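Local coordinates for amidohydrolase 3 domain-containing protein (Pyrococcus horikoshii, PDB 3IGH) that probably hydrolyses carbon-nitrogen bonds other than peptide bonds, as a presumed metal-dependent member of the amidohydrolase family, at residues G9-S14 / K57-A62; V360-I365 / W409-A414. All coordinates share one frame; numbering follows the deposited sequence.

Interaction 1 (G9-S14 / K57-A62)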
loop_
_atom_site.group_PDB
_atom_site.type_symbol
_atom_site.label_atom_id
_atom_site.label_comp_id
_atom_site.label_asym_id
_atom_site.label_seq_id
_atom_site.Cartn_x
_atom_site.Cartn_y
_atom_site.Cartn_z
ATOM N N GLY A 9 36.636 1.252 -4.796
ATOM C CA GLY A 9 36.145 2.497 -5.355
ATOM C C GLY A 9 35.995 3.524 -4.267
ATOM O O GLY A 9 36.295 3.257 -3.105
ATOM N N THR A 10 35.534 4.708 -4.647
ATOM C CA THR A 10 35.338 5.779 -3.688
ATOM C C THR A 10 33.843 6.032 -3.576
ATOM O O THR A 10 33.205 6.536 -4.507
ATOM C CB THR A 10 36.092 7.049 -4.111
ATOM O OG1 THR A 10 37.500 6.781 -4.119
ATOM C CG2 THR A 10 35.809 8.198 -3.158
ATOM N N ILE A 11 33.295 5.660 -2.429
ATOM C CA ILE A 11 31.856 5.723 -2.219
ATOM C C ILE A 11 31.550 6.825 -1.229
ATOM O O ILE A 11 31.950 6.748 -0.073
ATOM C CB ILE A 11 31.306 4.375 -1.697
ATOM C CG1 ILE A 11 31.632 3.256 -2.694
ATOM C CG2 ILE A 11 29.792 4.472 -1.451
ATOM C CD1 ILE A 11 31.986 1.944 -2.049
ATOM N N TYR A 12 30.852 7.859 -1.694
ATOM C CA TYR A 12 30.352 8.914 -0.806
ATOM C C TYR A 12 29.051 8.435 -0.181
ATOM O O TYR A 12 28.100 8.130 -0.895
ATOM C CB TYR A 12 30.109 10.213 -1.585
ATOM C CG TYR A 12 31.380 10.896 -2.034
ATOM C CD1 TYR A 12 32.048 11.776 -1.190
ATOM C CD2 TYR A 12 31.923 10.653 -3.297
ATOM C CE1 TYR A 12 33.220 12.404 -1.589
ATOM C CE2 TYR A 12 33.098 11.275 -3.703
ATOM C CZ TYR A 12 33.740 12.152 -2.841
ATOM O OH TYR A 12 34.908 12.780 -3.221
ATOM N N THR A 13 29.017 8.356 1.144
ATOM C CA THR A 13 27.827 7.881 1.840
ATOM C C THR A 13 26.999 9.036 2.368
ATOM O O THR A 13 25.819 8.866 2.652
ATOM C CB THR A 13 28.158 6.932 3.022
ATOM O OG1 THR A 13 28.800 7.666 4.073
ATOM C CG2 THR A 13 29.045 5.772 2.565
ATOM N N SER A 14 27.629 10.201 2.505
ATOM C CA SER A 14 26.975 11.392 3.049
ATOM C C SER A 14 27.731 12.624 2.562
ATOM O O SER A 14 28.943 12.561 2.336
ATOM C CB SER A 14 26.971 11.328 4.582
ATOM O OG SER A 14 26.337 12.452 5.149
ATOM N N LYS A 57 36.135 3.724 -9.696
ATOM C CA LYS A 57 35.006 4.629 -9.964
ATOM C C LYS A 57 34.376 5.194 -8.689
ATOM O O LYS A 57 34.621 4.695 -7.584
ATOM C CB LYS A 57 33.943 3.951 -10.833
ATOM C CG LYS A 57 34.358 3.755 -12.286
ATOM C CD LYS A 57 33.277 3.028 -13.072
ATOM C CE LYS A 57 33.869 2.164 -14.182
ATOM N NZ LYS A 57 34.466 0.896 -13.658
ATOM N N TYR A 58 33.572 6.239 -8.854
ATOM C CA TYR A 58 33.003 6.971 -7.723
ATOM C C TYR A 58 31.516 6.659 -7.571
ATOM O O TYR A 58 30.814 6.427 -8.560
ATOM C CB TYR A 58 33.240 8.480 -7.867
ATOM C CG TYR A 58 34.704 8.870 -7.809
ATOM C CD1 TYR A 58 35.249 9.433 -6.657
ATOM C CD2 TYR A 58 35.550 8.659 -8.906
ATOM C CE1 TYR A 58 36.607 9.785 -6.598
ATOM C CE2 TYR A 58 36.899 9.006 -8.859
ATOM C CZ TYR A 58 37.420 9.567 -7.703
ATOM O OH TYR A 58 38.756 9.904 -7.657
ATOM N N VAL A 59 31.051 6.629 -6.328
ATOM C CA VAL A 59 29.655 6.286 -6.028
ATOM C C VAL A 59 29.072 7.362 -5.112
ATOM O O VAL A 59 29.711 7.758 -4.137
ATOM C CB VAL A 59 29.529 4.862 -5.383
ATOM C CG1 VAL A 59 28.080 4.543 -4.975
ATOM C CG2 VAL A 59 30.025 3.787 -6.331
ATOM N N MET A 60 27.877 7.851 -5.442
ATOM C CA MET A 60 27.180 8.816 -4.580
ATOM C C MET A 60 25.714 8.383 -4.423
ATOM O O MET A 60 25.220 7.614 -5.256
ATOM C CB MET A 60 27.299 10.260 -5.127
ATOM C CG MET A 60 26.618 10.547 -6.464
ATOM S SD MET A 60 26.600 12.301 -6.984
ATOM C CE MET A 60 25.125 12.894 -6.147
ATOM N N PRO A 61 25.024 8.852 -3.358
ATOM C CA PRO A 61 23.582 8.616 -3.323
ATOM C C PRO A 61 22.915 9.191 -4.566
ATOM O O PRO A 61 23.337 10.230 -5.085
ATOM C CB PRO A 61 23.127 9.374 -2.077
ATOM C CG PRO A 61 24.334 9.426 -1.205
ATOM C CD PRO A 61 25.489 9.560 -2.147
ATOM N N ALA A 62 21.898 8.501 -5.063
ATOM C CA ALA A 62 21.219 8.959 -6.268
ATOM C C ALA A 62 20.454 10.257 -5.999
ATOM O O ALA A 62 20.177 10.598 -4.842
ATOM C CB ALA A 62 20.298 7.862 -6.799
#
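T10 pairs with Y58 and I11 with V59 in a parallel beta arrangement: strands 10-14 and 58-61 run 4.6 Å apart between their axes, with only 14° between their directions. Three backbone bonds fix the register. T10 N donates to K57 O, V59 N reaches T10 O at 2.8 Å, and Y12 N meets V59 O at 2.7 Å. Thus T10 bonds to the residues before and after Y58, and V59 to those before and after I11, the alternation that defines parallel pairing.

Y12 can be traced outward. Its CB lies 3.6 Å from V59 O, and along the same flank CD2 is still near that oxygen, which sits at the ring edge, close to the ring plane. Further out, CE2 approaches Y58 CD1 at 4.1 Å, arriving at the edge of the Y58 ring. At the tip, OH makes a weak hydrogen bond to D473. With CG beside the backbone N and anti to the carbonyl carbon (chi1 -71°), the ring swings so that CD2 and CE2 face V59 O and Y58. The Y58 ring in turn lies alongside T10, whose CB is 3.6 Å from CD1.

Between the two strands the other face is aliphatic: I11 CG1 touches V59 CB at 3.8 Å, and the two branched side chains point the same way; outside the pair, V59 also touches Y467. Farther along, P61 offers no N-H, and its CD abuts Y12 O at 3.2 Å instead.

Strand 19-21 flanks 10-14 and strand 467-470 flanks 58-61. Strand 58-68 runs on into the amidohydrolase TIM barrel, pairing with 202-210, so the contact couples N-terminal strand 10-14 to its start. The chemistry implies that hydrogen bonding sets the alignment while side chains fill both surfaces, aromatic around T10.

Interaction 2 (V360-I365 / W409-A414). With SO4 (sulfate ion), chain E.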
loop_
_atom_site.group_PDB
_atom_site.type_symbol
_atom_site.label_atom_id
_atom_site.label_comp_id
_atom_site.label_asym_id
_atom_site.label_seq_id
_atom_site.Cartn_x
_atom_site.Cartn_y
_atom_site.Cartn_z
ATOM N N VAL A 360 12.615 23.511 -2.945
ATOM C CA VAL A 360 12.897 24.656 -3.808
ATOM C C VAL A 360 13.402 24.202 -5.171
ATOM O O VAL A 360 13.852 23.066 -5.327
ATOM C CB VAL A 360 13.921 25.635 -3.166
ATOM C CG1 VAL A 360 13.354 26.263 -1.888
ATOM C CG2 VAL A 360 15.263 24.964 -2.901
ATOM N N GLN A 361 13.336 25.099 -6.151
ATOM C CA GLN A 361 13.681 24.751 -7.528
ATOM C C GLN A 361 14.722 25.727 -8.088
ATOM O O GLN A 361 14.360 26.709 -8.734
ATOM C CB GLN A 361 12.427 24.750 -8.412
ATOM C CG GLN A 361 11.345 23.713 -8.064
ATOM C CD GLN A 361 10.501 24.123 -6.873
ATOM O OE1 GLN A 361 10.182 25.299 -6.703
ATOM N NE2 GLN A 361 10.160 23.156 -6.023
ATOM N N PRO A 362 16.015 25.486 -7.803
ATOM C CA PRO A 362 17.087 26.418 -8.208
ATOM C C PRO A 362 17.159 26.807 -9.688
ATOM O O PRO A 362 17.550 27.932 -9.986
ATOM C CB PRO A 362 18.364 25.707 -7.748
ATOM C CG PRO A 362 17.901 24.888 -6.565
ATOM C CD PRO A 362 16.548 24.373 -6.992
ATOM N N HIS A 363 16.755 25.926 -10.601
ATOM C CA HIS A 363 16.779 26.275 -12.023
ATOM C C HIS A 363 15.810 27.400 -12.430
ATOM O O HIS A 363 15.965 27.990 -13.503
ATOM C CB HIS A 363 16.650 25.042 -12.926
ATOM C CG HIS A 363 17.209 25.250 -14.300
ATOM N ND1 HIS A 363 16.436 25.668 -15.358
ATOM C CD2 HIS A 363 18.472 25.141 -14.776
ATOM C CE1 HIS A 363 17.191 25.784 -16.437
ATOM N NE2 HIS A 363 18.431 25.474 -16.108
ATOM N N PHE A 364 14.837 27.719 -11.566
ATOM C CA PHE A 364 13.976 28.899 -11.761
ATOM C C PHE A 364 14.772 30.214 -11.831
ATOM O O PHE A 364 14.335 31.150 -12.485
ATOM C CB PHE A 364 12.908 29.019 -10.661
ATOM C CG PHE A 364 11.660 28.185 -10.901
ATOM C CD1 PHE A 364 11.719 26.798 -10.982
ATOM C CD2 PHE A 364 10.415 28.801 -11.023
ATOM C CE1 PHE A 364 10.550 26.031 -11.180
ATOM C CE2 PHE A 364 9.257 28.048 -11.231
ATOM C CZ PHE A 364 9.328 26.661 -11.306
ATOM N N ILE A 365 15.911 30.289 -11.138
ATOM C CA ILE A 365 16.844 31.425 -11.266
ATOM C C ILE A 365 17.193 31.690 -12.740
ATOM O O ILE A 365 17.191 32.839 -13.195
ATOM C CB ILE A 365 18.149 31.179 -10.462
ATOM C CG1 ILE A 365 17.870 31.214 -8.956
ATOM C CG2 ILE A 365 19.250 32.200 -10.823
ATOM C CD1 ILE A 365 18.968 30.599 -8.138
ATOM N N TRP A 409 22.089 17.958 -12.866
ATOM C CA TRP A 409 23.318 18.730 -12.894
ATOM C C TRP A 409 23.094 20.183 -13.289
ATOM O O TRP A 409 23.802 21.066 -12.804
ATOM C CB TRP A 409 24.377 18.049 -13.773
ATOM C CG TRP A 409 24.848 16.771 -13.155
ATOM C CD1 TRP A 409 24.613 15.511 -13.608
ATOM C CD2 TRP A 409 25.591 16.627 -11.931
ATOM N NE1 TRP A 409 25.186 14.591 -12.765
ATOM C CE2 TRP A 409 25.786 15.246 -11.726
ATOM C CE3 TRP A 409 26.112 17.530 -10.994
ATOM C CZ2 TRP A 409 26.484 14.740 -10.624
ATOM C CZ3 TRP A 409 26.811 17.031 -9.904
ATOM C CH2 TRP A 409 26.988 15.644 -9.728
ATOM N N LEU A 410 22.090 20.428 -14.134
ATOM C CA LEU A 410 21.677 21.796 -14.462
ATOM C C LEU A 410 21.109 22.539 -13.249
ATOM O O LEU A 410 21.297 23.744 -13.116
ATOM C CB LEU A 410 20.672 21.813 -15.618
ATOM C CG LEU A 410 21.118 21.279 -16.983
ATOM C CD1 LEU A 410 19.990 21.432 -17.998
ATOM C CD2 LEU A 410 22.389 21.987 -17.470
ATOM N N THR A 411 20.437 21.808 -12.358
ATOM C CA THR A 411 19.871 22.401 -11.150
ATOM C C THR A 411 20.939 22.601 -10.081
ATOM O O THR A 411 20.920 23.608 -9.366
ATOM C CB THR A 411 18.635 21.583 -10.655
ATOM O OG1 THR A 411 17.513 21.897 -11.493
ATOM C CG2 THR A 411 18.277 21.880 -9.196
ATOM N N VAL A 412 21.885 21.659 -9.994
ATOM C CA VAL A 412 23.060 21.821 -9.130
ATOM C C VAL A 412 23.828 23.084 -9.537
ATOM O O VAL A 412 24.161 23.917 -8.692
ATOM C CB VAL A 412 23.994 20.582 -9.169
ATOM C CG1 VAL A 412 25.324 20.851 -8.425
ATOM C CG2 VAL A 412 23.299 19.367 -8.549
ATOM N N ASP A 413 24.056 23.241 -10.839
ATOM C CA ASP A 413 24.777 24.408 -11.347
ATOM C C ASP A 413 24.082 25.724 -10.990
ATOM O O ASP A 413 24.739 26.698 -10.610
ATOM C CB ASP A 413 24.975 24.309 -12.851
ATOM C CG ASP A 413 26.058 25.261 -13.350
ATOM O OD1 ASP A 413 27.163 25.264 -12.775
ATOM O OD2 ASP A 413 25.808 26.007 -14.310
ATOM N N ALA A 414 22.752 25.725 -11.095
ATOM C CA ALA A 414 21.927 26.880 -10.759
ATOM C C ALA A 414 22.069 27.287 -9.297
ATOM O O ALA A 414 22.167 28.468 -8.991
ATOM C CB ALA A 414 20.475 26.597 -11.106
HETATM S S SO4 E . 21.041 25.919 -18.596
HETATM O O1 SO4 E . 21.723 25.078 -19.574
HETATM O O2 SO4 E . 21.764 27.180 -18.443
HETATM O O3 SO4 E . 19.672 26.165 -19.033
HETATM O O4 SO4 E . 21.017 25.243 -17.304
HETATM O O HOH W 1 15.435 23.376 -10.446
#
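The H363 imidazole meets helix 408-417 at its edge: L410 O lies in the ring plane, 3.6 Å from CD2, and the sulfate sulfur is also in plane. Neither segment sets a group squarely over a ring face; T411 OG1 and A414 CB come in obliquely. In this amidohydrolase TIM barrel, H363 belongs to a type I turn, Q361 to F364, that follows strand 357-360 and packs on the helix after the neighbouring parallel strand, 395-397.

With CG anti to the backbone N (chi1 -157°), the ring extends past L410, and NE2 donates to sulfate O4 at 2.9 Å, fairly straight at 158°, with a weak bond to O3. The anion, probably from the crystallisation liquor, also takes a bond from K422 and rests against L410, whose CD2 is 3.5 Å from O4. On its other nitrogen, ND1, the ring is bonded to E404, so both nitrogens have partners that fix its rotation. With an alanine here, E404 would probably lose its imidazole partner, the sulfate one of its donors, and a gap would open beside L410.

P362 packs its CD on T411 CG2 at 3.7 Å, while A414 CB fits against P362 O at 3.4 Å. A water bridges the segments, accepting from H363 N at 2.9 Å and donating to T411 OG1 at 2.8 Å.

Both contacts are largely buried, yet they differ in place: interaction 1 is centred 24 Å from the middle of the chain and interaction 2 only 12 Å. They share no helix or strand; their centres are 22 Å and their nearest atoms about 4 Å apart, without touching. Strand 58-68 nevertheless connects the two regions, pairing with 10-14 near its start and placing F63 edge-to-face with W409 of helix 408-417. Interaction 1 is strand to strand, held by direct backbone bonds and side chains on two sheet faces. Interaction 2 joins a turn to a helix without direct hydrogen bonds, through van der Waals contacts and a bridging water, with a sulfate, probably from crystallisation, bound to H363 beside L410.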